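Local structure of peptidyl-tRNA hydrolase (Thermoplasma acidophilum, 1RLK) at residues K3-A8 with N44-E49; K11-G16 with T93-G98; A28-I33 with V77-Q82; M65-M70 with D108-K113. The protein probably hydrolyses peptidyl-tRNAs that drop off the ribosome during protein synthesis, releasing an N-acyl amino acid and free tRNA. All blocks are in the same frame, centred on the assembly; numbering follows the deposited sequence. Where two conformers were deposited one is given.

Interaction 1: residues K3-A8 with N44-E49; sequences KKMVIA and NEWYDE
A partly buried helix-on-strand contact joins the start of strand 3-10, at Lys3 and Met5, to the last turn of helix 40-48, where Trp46 is the principal side chain. The two short axes pass 7.7 Å apart at 88°, so the helix lies crosswise and meets only the first residues of the strand. Trp46 has CG anti to its backbone N (chi1 -180°), which carries the indole alongside the strand from Lys3 toward Met5. The pyrrole edge of the ring faces Lys3, with CD1 3.5 Å from Lys3 O near the ring plane. Farther along, the six-membered ring meets the bent end of Met5, whose CE lies 3.5 Å from Trp46 CH2. The sulfur stands obliquely to this ring in a Met-aromatic contact, and flexible methionine suits this role because its thioether can follow the ring. Indole NE1 bonds to Arg52 O, which fixes the rotation of the ring. Lysine suits the partly exposed position of Lys3: its aliphatic CB packs on Trp46, while NZ forms a long salt bridge to Glu45 OE2 at 3.6 Å. One water donates to Trp46 O at 2.7 Å and weakly to Lys3 O. Were Trp46 replaced by alanine, the Met5 methyl would probably lose its aromatic partner and Arg52 O the indole donor. Trp46 also touches Pro101 of strand 94-103 and Lys53 of strand 53-58, and Met5 continues onto Ala28 and Cys31 of helix 17-38, so the indole lies where two helices meet one end of the sheet.

Interaction 2: residues K11-G16 with T93-G98; sequences KDLDMG and TITCIG
Leu13 CG stands anti to its carbonyl carbon (chi1 -69°); CD1 continues the extended chain (chi2 180°) to Ile94 and Thr95, while the CD2 branch turns to Thr93. Met15 has the same first torsion; an extended chi2 carries its sulfur to Thr95, and the bend at chi3 (-71°) turns CE toward it as well. The two side chains divide residues 93-95 between them. Leu13 CD2 reaches Thr93 CG2 tip to tip at 4.0 Å, while CD1 lies 3.5 Å from Ile94 O and 3.9 Å from Thr95 CA. Met15 crosses Thr95 at about a right angle, with SD 3.9 Å from Thr95 CG2. No hydrogen bond joins the segments; the contact is apolar and lies at the surface, and branched leucine and pliable methionine suit it because their ends can fit the uneven surface where the strand begins. Threonine serves Thr95 doubly: CG2 meets the loop, and OG1 is hydrogen-bonded to Gln23 of helix 17-38. Ile94 O, beside the Leu13 methyl, bonds to Arg10, whose guanidinium also pairs with Asp12. Thr95 and Cys96 both bond to Val81 through their backbones, and their angles fit a classic beta bulge in strand 94-103. Residues 11-16 leave strand 3-10 and end at Gly16, the N-cap of helix 17-38, making the strand-to-helix loop common at sheet ends in layered alpha/beta folds such as this PTH2 domain.

Interaction 3: residues A28-I33 with V77-Q82; sequences AVTCAI and VNEIVQ
Van der Waals contacts carry the meeting of helix 28-33 with strand 78-82, and Thr30, Cys31, Val77 and Glu79 supply them. The short axes are 7.8 Å apart and run nearly antiparallel, at 155°. The CG2 methyl of Thr30 crosses the Glu79 side chain at about a right angle and rests on its outer part, 3.4 Å from CD, with both carboxylate oxygens only slightly farther away. Glu79 can offer this surface because its CG is anti to the backbone N (chi1 -179°) while the chain bends at chi2 (75°), turning the carboxylate past the Thr30 methyl. The next residue, Cys31, supplies a second, smaller group: SG settles 3.8 Å from Glu79 N and 3.9 Å from Glu79 CB. A compact thiol suits this buried place, where the strand backbone itself comes close. Beyond it, Val77 CG1 meets the Cys31 CB at 4.3 Å, a looser apolar touch at the strand's approach.

Polar interactions are all made with residues outside the two segments. Glu79 OE1 forms a salt bridge with Arg34, one turn farther along the helix, which probably steadies the bent carboxylate beside the Thr30 methyl. Thr30 OG1 bonds weakly to His26 O, so its methyl is the part given to the strand. Glu79 and Val77 also pair through their backbones with Gly98 and Gly100 of strand 94-103. Helix 17-38 packs on strands 3-10, 94-103 and 78-82, with Cys31 on Met5 and Ala27 on Cys96, and helix 61-74 on the opposite face is reached by Asn78 and Ile80.

Interaction 4: residues M65-M70 with D108-K113; sequences MEIKRM and DKITGK
Ile67 and Ile110 bring two helices together with their CA atoms only 6.2 Å apart, the nearest backbone approach between segment 65-70, within helix 61-74, and residues 108-113, on helix 104-111. At such close range beta-branched side chains fit well, since their bulk stays near the backbone. The CG2 methyls of Ile67 and Ile110 touch at 3.9 Å, the side chains crossing at a slant. With its CG1 anti to the carbonyl carbon (chi1 -62°), Ile110 sends the other branch to Met70, where CG1 lies 3.8 Å from Met70 CB. Thr111 adds its methyl, 4.2 Å from Ile67 CD1, while its OG1 is bonded to Leu107 O. The two helices form one outer layer of an alpha/beta/alpha sandwich: Ile67 also packs on Ala8, Ile97 and Leu99, and Thr111 on Val6 and Leu99. Cutting Ile110 back to alanine is likely to open a gap between the helices, taking from Ile67 and Met70 the side chain they pack against in helix 104-111. On the outer side of helix 61-74, Arg69 NH2 bonds to Glu66 OE2 at 2.6 Å, the N-H...O angle being 161°, and the acceptor lies close to the guanidinium plane.

Interaction 4 is the most buried of the four and is purely apolar between its helices; interaction 2 is also apolar but lies at the surface, holding a loop to a strand. Interactions 1 and 3 are partly buried: interaction 1 adds a long salt bridge, whereas in interaction 3 the charged side chain pairs outside the two segments. Both lie on the face of the sheet covered by helix 17-38, and Trp46 packs on Ala32 between them. Interaction 4 occupies the other face, joined to interaction 3 by a probable Lys68-Asn78 hydrogen bond. Within the sheet, probable backbone hydrogen bonds from Ile97 N to Ala8 O and from Thr95 N to Val81 O tie interactions 1, 2 and 3 together.

Interaction 1: residues K3-A8 with N44-E49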
loop_
_atom_site.group_PDB
_atom_site.type_symbol
_atom_site.label_atom_id
_atom_site.label_comp_id
_atom_site.label_asym_id
_atom_site.label_seq_id
_atom_site.Cartn_x
_atom_site.Cartn_y
_atom_site.Cartn_z
ATOM N N LYS A 3 2.905 2.184 15.042
ATOM C CA LYS A 3 2.551 2.714 13.733
ATOM C C LYS A 3 3.066 1.703 12.717
ATOM O O LYS A 3 4.180 1.204 12.850
ATOM C CB LYS A 3 3.156 4.096 13.487
ATOM C CG LYS A 3 2.673 5.183 14.449
ATOM C CD LYS A 3 1.156 5.388 14.396
ATOM C CE LYS A 3 0.705 6.540 15.294
ATOM N NZ LYS A 3 0.391 6.045 16.650
ATOM N N LYS A 4 2.225 1.347 11.753
ATOM C CA LYS A 4 2.610 0.450 10.675
ATOM C C LYS A 4 2.135 0.988 9.320
ATOM O O LYS A 4 1.223 1.793 9.244
ATOM C CB LYS A 4 2.015 -0.946 10.894
ATOM C CG LYS A 4 2.201 -1.543 12.317
ATOM C CD LYS A 4 3.372 -2.501 12.411
ATOM C CE LYS A 4 3.393 -3.249 13.761
ATOM N NZ LYS A 4 2.875 -4.650 13.648
ATOM N N MET A 5 2.781 0.532 8.261
ATOM C CA MET A 5 2.283 0.687 6.901
ATOM C C MET A 5 1.808 -0.667 6.402
ATOM O O MET A 5 2.384 -1.666 6.768
ATOM C CB MET A 5 3.406 1.240 6.021
ATOM C CG MET A 5 3.135 1.146 4.554
ATOM S SD MET A 5 4.411 1.922 3.586
ATOM C CE MET A 5 4.317 3.500 4.142
ATOM N N VAL A 6 0.738 -0.714 5.603
ATOM C CA VAL A 6 0.315 -1.937 4.943
ATOM C C VAL A 6 0.405 -1.765 3.438
ATOM O O VAL A 6 0.022 -0.721 2.923
ATOM C CB VAL A 6 -1.164 -2.292 5.254
ATOM C CG1 VAL A 6 -1.570 -3.597 4.575
ATOM C CG2 VAL A 6 -1.397 -2.339 6.715
ATOM N N ILE A 7 0.872 -2.790 2.736
ATOM C CA ILE A 7 0.769 -2.822 1.292
ATOM C C ILE A 7 0.060 -4.085 0.885
ATOM O O ILE A 7 0.462 -5.174 1.273
ATOM C CB ILE A 7 2.160 -2.744 0.610
ATOM C CG1 ILE A 7 2.942 -1.549 1.136
ATOM C CG2 ILE A 7 1.988 -2.636 -0.899
ATOM C CD1 ILE A 7 3.910 -1.893 2.244
ATOM N N ALA A 8 -1.005 -3.935 0.106
ATOM C CA ALA A 8 -1.800 -5.052 -0.365
ATOM C C ALA A 8 -1.503 -5.277 -1.836
ATOM O O ALA A 8 -1.648 -4.356 -2.640
ATOM C CB ALA A 8 -3.286 -4.773 -0.147
ATOM N N ASN A 44 7.141 10.353 11.297
ATOM C CA ASN A 44 8.341 10.336 12.128
ATOM C C ASN A 44 8.357 9.199 13.143
ATOM O O ASN A 44 9.383 8.555 13.334
ATOM C CB ASN A 44 8.485 11.666 12.871
ATOM C CG ASN A 44 9.126 12.748 12.024
ATOM O OD1 ASN A 44 9.850 12.466 11.072
ATOM N ND2 ASN A 44 8.879 14.001 12.392
ATOM N N GLU A 45 7.223 8.952 13.792
ATOM C CA GLU A 45 7.141 7.893 14.785
ATOM C C GLU A 45 7.323 6.535 14.128
ATOM O O GLU A 45 8.138 5.738 14.573
ATOM C CB GLU A 45 5.801 7.942 15.514
ATOM C CG GLU A 45 5.648 6.865 16.582
ATOM C CD GLU A 45 4.309 6.914 17.281
ATOM O OE1 GLU A 45 3.720 8.010 17.403
ATOM O OE2 GLU A 45 3.842 5.847 17.708
ATOM N N TRP A 46 6.542 6.287 13.079
ATOM C CA TRP A 46 6.713 5.122 12.204
ATOM C C TRP A 46 8.168 4.898 11.826
ATOM O O TRP A 46 8.687 3.804 11.995
ATOM C CB TRP A 46 5.919 5.326 10.915
ATOM C CG TRP A 46 5.999 4.205 9.916
ATOM C CD1 TRP A 46 5.544 2.938 10.077
ATOM C CD2 TRP A 46 6.513 4.280 8.575
ATOM N NE1 TRP A 46 5.758 2.207 8.932
ATOM C CE2 TRP A 46 6.350 3.007 7.993
ATOM C CE3 TRP A 46 7.100 5.293 7.811
ATOM C CZ2 TRP A 46 6.748 2.717 6.676
ATOM C CZ3 TRP A 46 7.510 5.005 6.493
ATOM C CH2 TRP A 46 7.331 3.734 5.946
ATOM N N TYR A 47 8.803 5.944 11.314
ATOM C CA TYR A 47 10.147 5.839 10.758
ATOM C C TYR A 47 11.185 5.544 11.849
ATOM O O TYR A 47 12.106 4.764 11.637
ATOM C CB TYR A 47 10.511 7.106 9.980
ATOM C CG TYR A 47 11.808 6.984 9.211
ATOM C CD1 TYR A 47 11.848 6.323 7.985
ATOM C CD2 TYR A 47 13.005 7.487 9.733
ATOM C CE1 TYR A 47 13.031 6.183 7.286
ATOM C CE2 TYR A 47 14.198 7.358 9.037
ATOM C CZ TYR A 47 14.207 6.705 7.811
ATOM O OH TYR A 47 15.390 6.559 7.115
ATOM N N ASP A 48 10.995 6.136 13.024
ATOM C CA ASP A 48 11.926 5.984 14.138
ATOM C C ASP A 48 11.746 4.636 14.844
ATOM O O ASP A 48 12.655 4.166 15.528
ATOM C CB ASP A 48 11.793 7.176 15.114
ATOM C CG ASP A 48 12.292 8.506 14.500
ATOM O OD1 ASP A 48 12.963 8.474 13.438
ATOM O OD2 ASP A 48 12.056 9.638 14.991
ATOM N N GLU A 49 10.588 4.008 14.649
ATOM C CA GLU A 49 10.300 2.671 15.151
ATOM C C GLU A 49 10.685 1.570 14.135
ATOM O O GLU A 49 10.406 0.393 14.366
ATOM C CB GLU A 49 8.804 2.553 15.519
ATOM C CG GLU A 49 8.453 3.100 16.902
ATOM C CD GLU A 49 6.987 3.517 17.075
ATOM O OE1 GLU A 49 6.148 3.300 16.166
ATOM O OE2 GLU A 49 6.672 4.079 18.150
HETATM O O HOH W 1 7.523 1.377 12.438
#

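Interaction 2: residues K11-G16 with T93-G98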
loop_
_atom_site.group_PDB
_atom_site.type_symbol
_atom_site.label_atom_id
_atom_site.label_comp_id
_atom_site.label_asym_id
_atom_site.label_seq_id
_atom_site.Cartn_x
_atom_site.Cartn_y
_atom_site.Cartn_z
ATOM N N LYS A 11 -2.600 -10.899 -6.384
ATOM C CA LYS A 11 -2.025 -12.227 -6.616
ATOM C C LYS A 11 -2.388 -12.786 -7.996
ATOM O O LYS A 11 -1.774 -13.736 -8.453
ATOM C CB LYS A 11 -2.436 -13.216 -5.505
ATOM C CG LYS A 11 -3.946 -13.490 -5.386
ATOM C CD LYS A 11 -4.286 -14.800 -4.627
ATOM C CE LYS A 11 -4.151 -14.649 -3.120
ATOM N NZ LYS A 11 -5.432 -14.913 -2.380
ATOM N N ASP A 12 -3.381 -12.189 -8.654
ATOM C CA ASP A 12 -3.837 -12.644 -9.979
ATOM C C ASP A 12 -3.017 -12.138 -11.179
ATOM O O ASP A 12 -3.372 -12.408 -12.328
ATOM C CB ASP A 12 -5.321 -12.275 -10.187
ATOM C CG ASP A 12 -5.570 -10.773 -10.184
ATOM O OD1 ASP A 12 -4.714 -10.020 -9.689
ATOM O OD2 ASP A 12 -6.608 -10.242 -10.638
ATOM N N LEU A 13 -1.923 -11.428 -10.933
ATOM C CA LEU A 13 -1.126 -10.861 -12.025
ATOM C C LEU A 13 0.109 -11.670 -12.429
ATOM O O LEU A 13 0.807 -11.292 -13.363
ATOM C CB LEU A 13 -0.695 -9.437 -11.659
ATOM C CG LEU A 13 -1.810 -8.401 -11.618
ATOM C CD1 LEU A 13 -1.200 -7.060 -11.233
ATOM C CD2 LEU A 13 -2.553 -8.304 -12.946
ATOM N N ASP A 14 0.412 -12.750 -11.722
ATOM C CA ASP A 14 1.520 -13.633 -12.121
ATOM C C ASP A 14 2.867 -12.893 -11.966
ATOM O O ASP A 14 3.807 -13.087 -12.741
ATOM C CB ASP A 14 1.263 -14.155 -13.553
ATOM C CG ASP A 14 2.355 -15.055 -14.073
ATOM O OD1 ASP A 14 2.569 -16.151 -13.502
ATOM O OD2 ASP A 14 3.042 -14.738 -15.072
ATOM N N MET A 15 2.952 -12.045 -10.941
ATOM C CA MET A 15 4.177 -11.286 -10.684
ATOM C C MET A 15 5.236 -12.138 -9.971
ATOM O O MET A 15 4.935 -12.837 -9.002
ATOM C CB MET A 15 3.867 -10.032 -9.870
ATOM C CG MET A 15 3.039 -9.015 -10.645
ATOM S SD MET A 15 2.805 -7.462 -9.800
ATOM C CE MET A 15 1.666 -7.924 -8.478
ATOM N N GLY A 16 6.472 -12.067 -10.458
ATOM C CA GLY A 16 7.588 -12.737 -9.816
ATOM C C GLY A 16 7.980 -12.073 -8.504
ATOM O O GLY A 16 7.533 -10.978 -8.198
ATOM N N THR A 93 -0.753 -1.420 -15.502
ATOM C CA THR A 93 -1.666 -2.192 -14.655
ATOM C C THR A 93 -1.526 -1.849 -13.184
ATOM O O THR A 93 -0.408 -1.612 -12.710
ATOM C CB THR A 93 -1.389 -3.670 -14.826
ATOM O OG1 THR A 93 -1.504 -4.010 -16.205
ATOM C CG2 THR A 93 -2.445 -4.497 -14.127
ATOM N N ILE A 94 -2.662 -1.837 -12.475
ATOM C CA ILE A 94 -2.702 -1.652 -11.023
ATOM C C ILE A 94 -2.214 -2.941 -10.366
ATOM O O ILE A 94 -2.805 -3.997 -10.582
ATOM C CB ILE A 94 -4.126 -1.302 -10.543
ATOM C CG1 ILE A 94 -4.515 0.098 -11.023
ATOM C CG2 ILE A 94 -4.210 -1.384 -9.040
ATOM C CD1 ILE A 94 -5.943 0.501 -10.728
ATOM N N THR A 95 -1.133 -2.837 -9.584
ATOM C CA THR A 95 -0.453 -3.991 -8.978
ATOM C C THR A 95 -0.711 -4.119 -7.487
ATOM O O THR A 95 -0.766 -5.222 -6.965
ATOM C CB THR A 95 1.086 -3.900 -9.195
ATOM O OG1 THR A 95 1.598 -2.625 -8.756
ATOM C CG2 THR A 95 1.418 -3.960 -10.655
ATOM N N CYS A 96 -0.816 -2.997 -6.795
ATOM C CA CYS A 96 -0.931 -2.993 -5.351
ATOM C C CYS A 96 -1.410 -1.654 -4.833
ATOM O O CYS A 96 -1.565 -0.705 -5.597
ATOM C CB CYS A 96 0.422 -3.359 -4.727
ATOM S SG CYS A 96 1.728 -2.152 -5.025
ATOM N N ILE A 97 -1.689 -1.578 -3.535
ATOM C CA ILE A 97 -2.050 -0.319 -2.898
ATOM C C ILE A 97 -1.354 -0.199 -1.550
ATOM O O ILE A 97 -1.361 -1.141 -0.755
ATOM C CB ILE A 97 -3.586 -0.175 -2.760
ATOM C CG1 ILE A 97 -3.948 1.163 -2.136
ATOM C CG2 ILE A 97 -4.193 -1.305 -1.942
ATOM C CD1 ILE A 97 -5.441 1.461 -2.180
ATOM N N GLY A 98 -0.718 0.937 -1.312
ATOM C CA GLY A 98 -0.107 1.228 -0.024
ATOM C C GLY A 98 -1.036 2.021 0.877
ATOM O O GLY A 98 -1.828 2.852 0.399
#

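Interaction 3: residues A28-I33 with V77-Q82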
loop_
_atom_site.group_PDB
_atom_site.type_symbol
_atom_site.label_atom_id
_atom_site.label_comp_id
_atom_site.label_asym_id
_atom_site.label_seq_id
_atom_site.Cartn_x
_atom_site.Cartn_y
_atom_site.Cartn_z
ATOM N N ALA A 28 5.335 2.013 -0.979
ATOM C CA ALA A 28 5.887 2.434 0.293
ATOM C C ALA A 28 6.552 3.795 0.176
ATOM O O ALA A 28 6.423 4.622 1.077
ATOM C CB ALA A 28 6.893 1.400 0.804
ATOM N N VAL A 29 7.259 4.021 -0.933
ATOM C CA VAL A 29 7.918 5.291 -1.187
ATOM C C VAL A 29 6.906 6.429 -1.316
ATOM O O VAL A 29 7.048 7.475 -0.675
ATOM C CB VAL A 29 8.811 5.204 -2.447
ATOM C CG1 VAL A 29 9.246 6.593 -2.907
ATOM C CG2 VAL A 29 10.034 4.318 -2.144
ATOM N N THR A 30 5.864 6.212 -2.109
ATOM C CA THR A 30 4.895 7.276 -2.320
ATOM C C THR A 30 4.147 7.583 -1.017
ATOM O O THR A 30 3.975 8.748 -0.662
ATOM C CB THR A 30 3.929 6.908 -3.439
ATOM O OG1 THR A 30 4.655 6.726 -4.660
ATOM C CG2 THR A 30 2.943 8.058 -3.715
ATOM N N CYS A 31 3.721 6.544 -0.291
ATOM C CA CYS A 31 2.984 6.764 0.948
ATOM C C CYS A 31 3.842 7.472 1.982
ATOM O O CYS A 31 3.371 8.350 2.691
ATOM C CB CYS A 31 2.453 5.443 1.500
ATOM S SG CYS A 31 1.067 4.795 0.571
ATOM N N ALA A 32 5.111 7.089 2.058
ATOM C CA ALA A 32 6.012 7.618 3.079
ATOM C C ALA A 32 6.282 9.103 2.848
ATOM O O ALA A 32 6.231 9.888 3.773
ATOM C CB ALA A 32 7.335 6.821 3.105
ATOM N N ILE A 33 6.566 9.465 1.605
ATOM C CA ILE A 33 6.840 10.849 1.238
ATOM C C ILE A 33 5.608 11.734 1.419
ATOM O O ILE A 33 5.713 12.808 1.988
ATOM C CB ILE A 33 7.420 10.928 -0.201
ATOM C CG1 ILE A 33 8.854 10.385 -0.182
ATOM C CG2 ILE A 33 7.385 12.372 -0.724
ATOM C CD1 ILE A 33 9.566 10.377 -1.511
ATOM N N VAL A 77 -3.903 7.879 4.389
ATOM C CA VAL A 77 -3.029 8.005 3.217
ATOM C C VAL A 77 -2.951 6.685 2.483
ATOM O O VAL A 77 -2.730 5.629 3.090
ATOM C CB VAL A 77 -1.599 8.450 3.617
ATOM C CG1 VAL A 77 -0.633 8.346 2.415
ATOM C CG2 VAL A 77 -1.624 9.860 4.192
ATOM N N ASN A 78 -3.133 6.732 1.167
ATOM C CA ASN A 78 -3.058 5.533 0.344
ATOM C C ASN A 78 -2.628 5.843 -1.070
ATOM O O ASN A 78 -2.879 6.948 -1.576
ATOM C CB ASN A 78 -4.406 4.813 0.335
ATOM C CG ASN A 78 -5.502 5.622 -0.359
ATOM O OD1 ASN A 78 -5.761 5.426 -1.546
ATOM N ND2 ASN A 78 -6.150 6.526 0.386
ATOM N N GLU A 79 -1.984 4.877 -1.717
ATOM C CA GLU A 79 -1.538 5.051 -3.089
ATOM C C GLU A 79 -1.727 3.769 -3.855
ATOM O O GLU A 79 -1.142 2.733 -3.505
ATOM C CB GLU A 79 -0.061 5.447 -3.124
ATOM C CG GLU A 79 0.481 5.676 -4.523
ATOM C CD GLU A 79 0.025 6.987 -5.155
ATOM O OE1 GLU A 79 -0.614 7.850 -4.473
ATOM O OE2 GLU A 79 0.351 7.152 -6.342
ATOM N N ILE A 80 -2.554 3.834 -4.897
ATOM C CA ILE A 80 -2.653 2.784 -5.877
ATOM C C ILE A 80 -1.426 2.848 -6.787
ATOM O O ILE A 80 -1.073 3.911 -7.295
ATOM C CB ILE A 80 -3.960 2.930 -6.685
ATOM C CG1 ILE A 80 -5.125 2.413 -5.840
ATOM C CG2 ILE A 80 -3.871 2.179 -8.014
ATOM C CD1 ILE A 80 -6.484 2.728 -6.399
ATOM N N VAL A 81 -0.793 1.701 -6.990
ATOM C CA VAL A 81 0.438 1.630 -7.735
ATOM C C VAL A 81 0.166 0.942 -9.055
ATOM O O VAL A 81 -0.514 -0.082 -9.098
ATOM C CB VAL A 81 1.524 0.882 -6.926
ATOM C CG1 VAL A 81 2.697 0.478 -7.822
ATOM C CG2 VAL A 81 1.991 1.755 -5.774
ATOM N N GLN A 82 0.710 1.510 -10.114
ATOM C CA GLN A 82 0.608 0.959 -11.461
ATOM C C GLN A 82 2.008 0.760 -12.027
ATOM O O GLN A 82 2.845 1.642 -11.886
ATOM C CB GLN A 82 -0.183 1.917 -12.374
ATOM C CG GLN A 82 -1.634 2.137 -11.927
ATOM C CD GLN A 82 -2.392 3.195 -12.744
ATOM O OE1 GLN A 82 -2.745 2.966 -13.904
ATOM N NE2 GLN A 82 -2.668 4.323 -12.125
#

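Interaction 4: residues M65-M70 with D108-K113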
loop_
_atom_site.group_PDB
_atom_site.type_symbol
_atom_site.label_atom_id
_atom_site.label_comp_id
_atom_site.label_asym_id
_atom_site.label_seq_id
_atom_site.Cartn_x
_atom_site.Cartn_y
_atom_site.Cartn_z
ATOM N N MET A 65 -9.685 -2.017 -4.895
ATOM C CA MET A 65 -10.571 -0.849 -4.933
ATOM C C MET A 65 -11.442 -0.736 -3.669
ATOM O O MET A 65 -11.808 0.365 -3.230
ATOM C CB MET A 65 -11.430 -0.901 -6.205
ATOM C CG MET A 65 -10.612 -0.865 -7.507
ATOM S SD MET A 65 -9.363 0.449 -7.519
ATOM C CE MET A 65 -10.325 1.836 -7.303
ATOM N N GLU A 66 -11.723 -1.872 -3.043
ATOM C CA GLU A 66 -12.448 -1.889 -1.777
ATOM C C GLU A 66 -11.599 -1.292 -0.663
ATOM O O GLU A 66 -12.083 -0.536 0.151
ATOM C CB GLU A 66 -12.824 -3.334 -1.424
ATOM C CG GLU A 66 -13.658 -3.468 -0.170
ATOM C CD GLU A 66 -15.039 -2.865 -0.333
ATOM O OE1 GLU A 66 -15.523 -2.747 -1.487
ATOM O OE2 GLU A 66 -15.641 -2.514 0.704
ATOM N N ILE A 67 -10.319 -1.646 -0.639
ATOM C CA ILE A 67 -9.358 -1.096 0.311
ATOM C C ILE A 67 -9.272 0.427 0.140
ATOM O O ILE A 67 -9.345 1.200 1.105
ATOM C CB ILE A 67 -7.975 -1.790 0.081
ATOM C CG1 ILE A 67 -8.020 -3.226 0.602
ATOM C CG2 ILE A 67 -6.839 -1.051 0.781
ATOM C CD1 ILE A 67 -6.888 -4.100 0.112
ATOM N N LYS A 68 -9.122 0.845 -1.119
ATOM C CA LYS A 68 -9.099 2.251 -1.477
ATOM C C LYS A 68 -10.320 2.937 -0.880
ATOM O O LYS A 68 -10.198 3.915 -0.162
ATOM C CB LYS A 68 -9.085 2.380 -3.016
ATOM C CG LYS A 68 -9.290 3.821 -3.563
ATOM C CD LYS A 68 -8.069 4.633 -3.348
ATOM C CE LYS A 68 -8.083 5.980 -4.072
ATOM N NZ LYS A 68 -7.764 7.064 -3.092
ATOM N N ARG A 69 -11.500 2.407 -1.173
ATOM C CA ARG A 69 -12.752 2.982 -0.655
ATOM C C ARG A 69 -12.700 3.187 0.856
ATOM O O ARG A 69 -13.038 4.264 1.362
ATOM C CB ARG A 69 -13.963 2.110 -1.014
ATOM C CG ARG A 69 -15.305 2.725 -0.578
ATOM C CD ARG A 69 -16.514 1.810 -0.731
ATOM N NE ARG A 69 -16.443 0.621 0.124
ATOM C CZ ARG A 69 -16.581 0.618 1.452
ATOM N NH1 ARG A 69 -16.805 1.737 2.136
ATOM N NH2 ARG A 69 -16.506 -0.527 2.119
ATOM N N MET A 70 -12.270 2.158 1.580
ATOM C CA MET A 70 -12.233 2.235 3.041
ATOM C C MET A 70 -11.190 3.207 3.540
ATOM O O MET A 70 -11.443 3.967 4.457
ATOM C CB MET A 70 -11.976 0.855 3.639
ATOM C CG MET A 70 -13.019 -0.158 3.271
ATOM S SD MET A 70 -13.052 -1.470 4.464
ATOM C CE MET A 70 -13.387 -2.755 3.503
ATOM N N ASP A 108 -5.896 -2.385 10.425
ATOM C CA ASP A 108 -6.423 -3.752 10.456
ATOM C C ASP A 108 -7.930 -3.795 10.165
ATOM O O ASP A 108 -8.434 -4.779 9.657
ATOM C CB ASP A 108 -6.133 -4.412 11.806
ATOM C CG ASP A 108 -4.648 -4.745 11.996
ATOM O OD1 ASP A 108 -3.925 -4.961 10.999
ATOM O OD2 ASP A 108 -4.122 -4.797 13.122
ATOM N N LYS A 109 -8.633 -2.721 10.478
ATOM C CA LYS A 109 -10.055 -2.602 10.103
ATOM C C LYS A 109 -10.284 -2.716 8.600
ATOM O O LYS A 109 -11.375 -3.065 8.171
ATOM C CB LYS A 109 -10.646 -1.273 10.592
ATOM C CG LYS A 109 -10.637 -1.098 12.077
ATOM C CD LYS A 109 -11.331 0.178 12.502
ATOM C CE LYS A 109 -11.348 0.284 14.015
ATOM N NZ LYS A 109 -11.530 1.672 14.509
ATOM N N ILE A 110 -9.256 -2.408 7.807
ATOM C CA ILE A 110 -9.340 -2.436 6.337
ATOM C C ILE A 110 -8.732 -3.698 5.728
ATOM O O ILE A 110 -9.344 -4.324 4.866
ATOM C CB ILE A 110 -8.616 -1.190 5.762
ATOM C CG1 ILE A 110 -9.307 0.078 6.230
ATOM C CG2 ILE A 110 -8.586 -1.207 4.221
ATOM C CD1 ILE A 110 -8.564 1.348 5.877
ATOM N N THR A 111 -7.515 -4.047 6.165
ATOM C CA THR A 111 -6.723 -5.122 5.558
ATOM C C THR A 111 -6.557 -6.425 6.383
ATOM O O THR A 111 -6.011 -7.394 5.879
ATOM C CB THR A 111 -5.306 -4.614 5.190
ATOM O OG1 THR A 111 -4.763 -3.830 6.262
ATOM C CG2 THR A 111 -5.377 -3.649 3.969
ATOM N N GLY A 112 -7.013 -6.441 7.626
ATOM C CA GLY A 112 -6.805 -7.586 8.510
ATOM C C GLY A 112 -7.308 -8.912 7.987
ATOM O O GLY A 112 -6.792 -9.972 8.347
ATOM N N LYS A 113 -8.290 -8.844 7.093
ATOM C CA LYS A 113 -8.990 -10.013 6.553
ATOM C C LYS A 113 -8.157 -10.748 5.522
ATOM O O LYS A 113 -8.373 -11.949 5.253
ATOM C CB LYS A 113 -10.340 -9.584 5.944
ATOM C CG LYS A 113 -10.373 -8.148 5.314
ATOM C CD LYS A 113 -10.455 -6.943 6.302
ATOM C CE LYS A 113 -10.842 -7.286 7.755
ATOM N NZ LYS A 113 -10.381 -6.221 8.680
#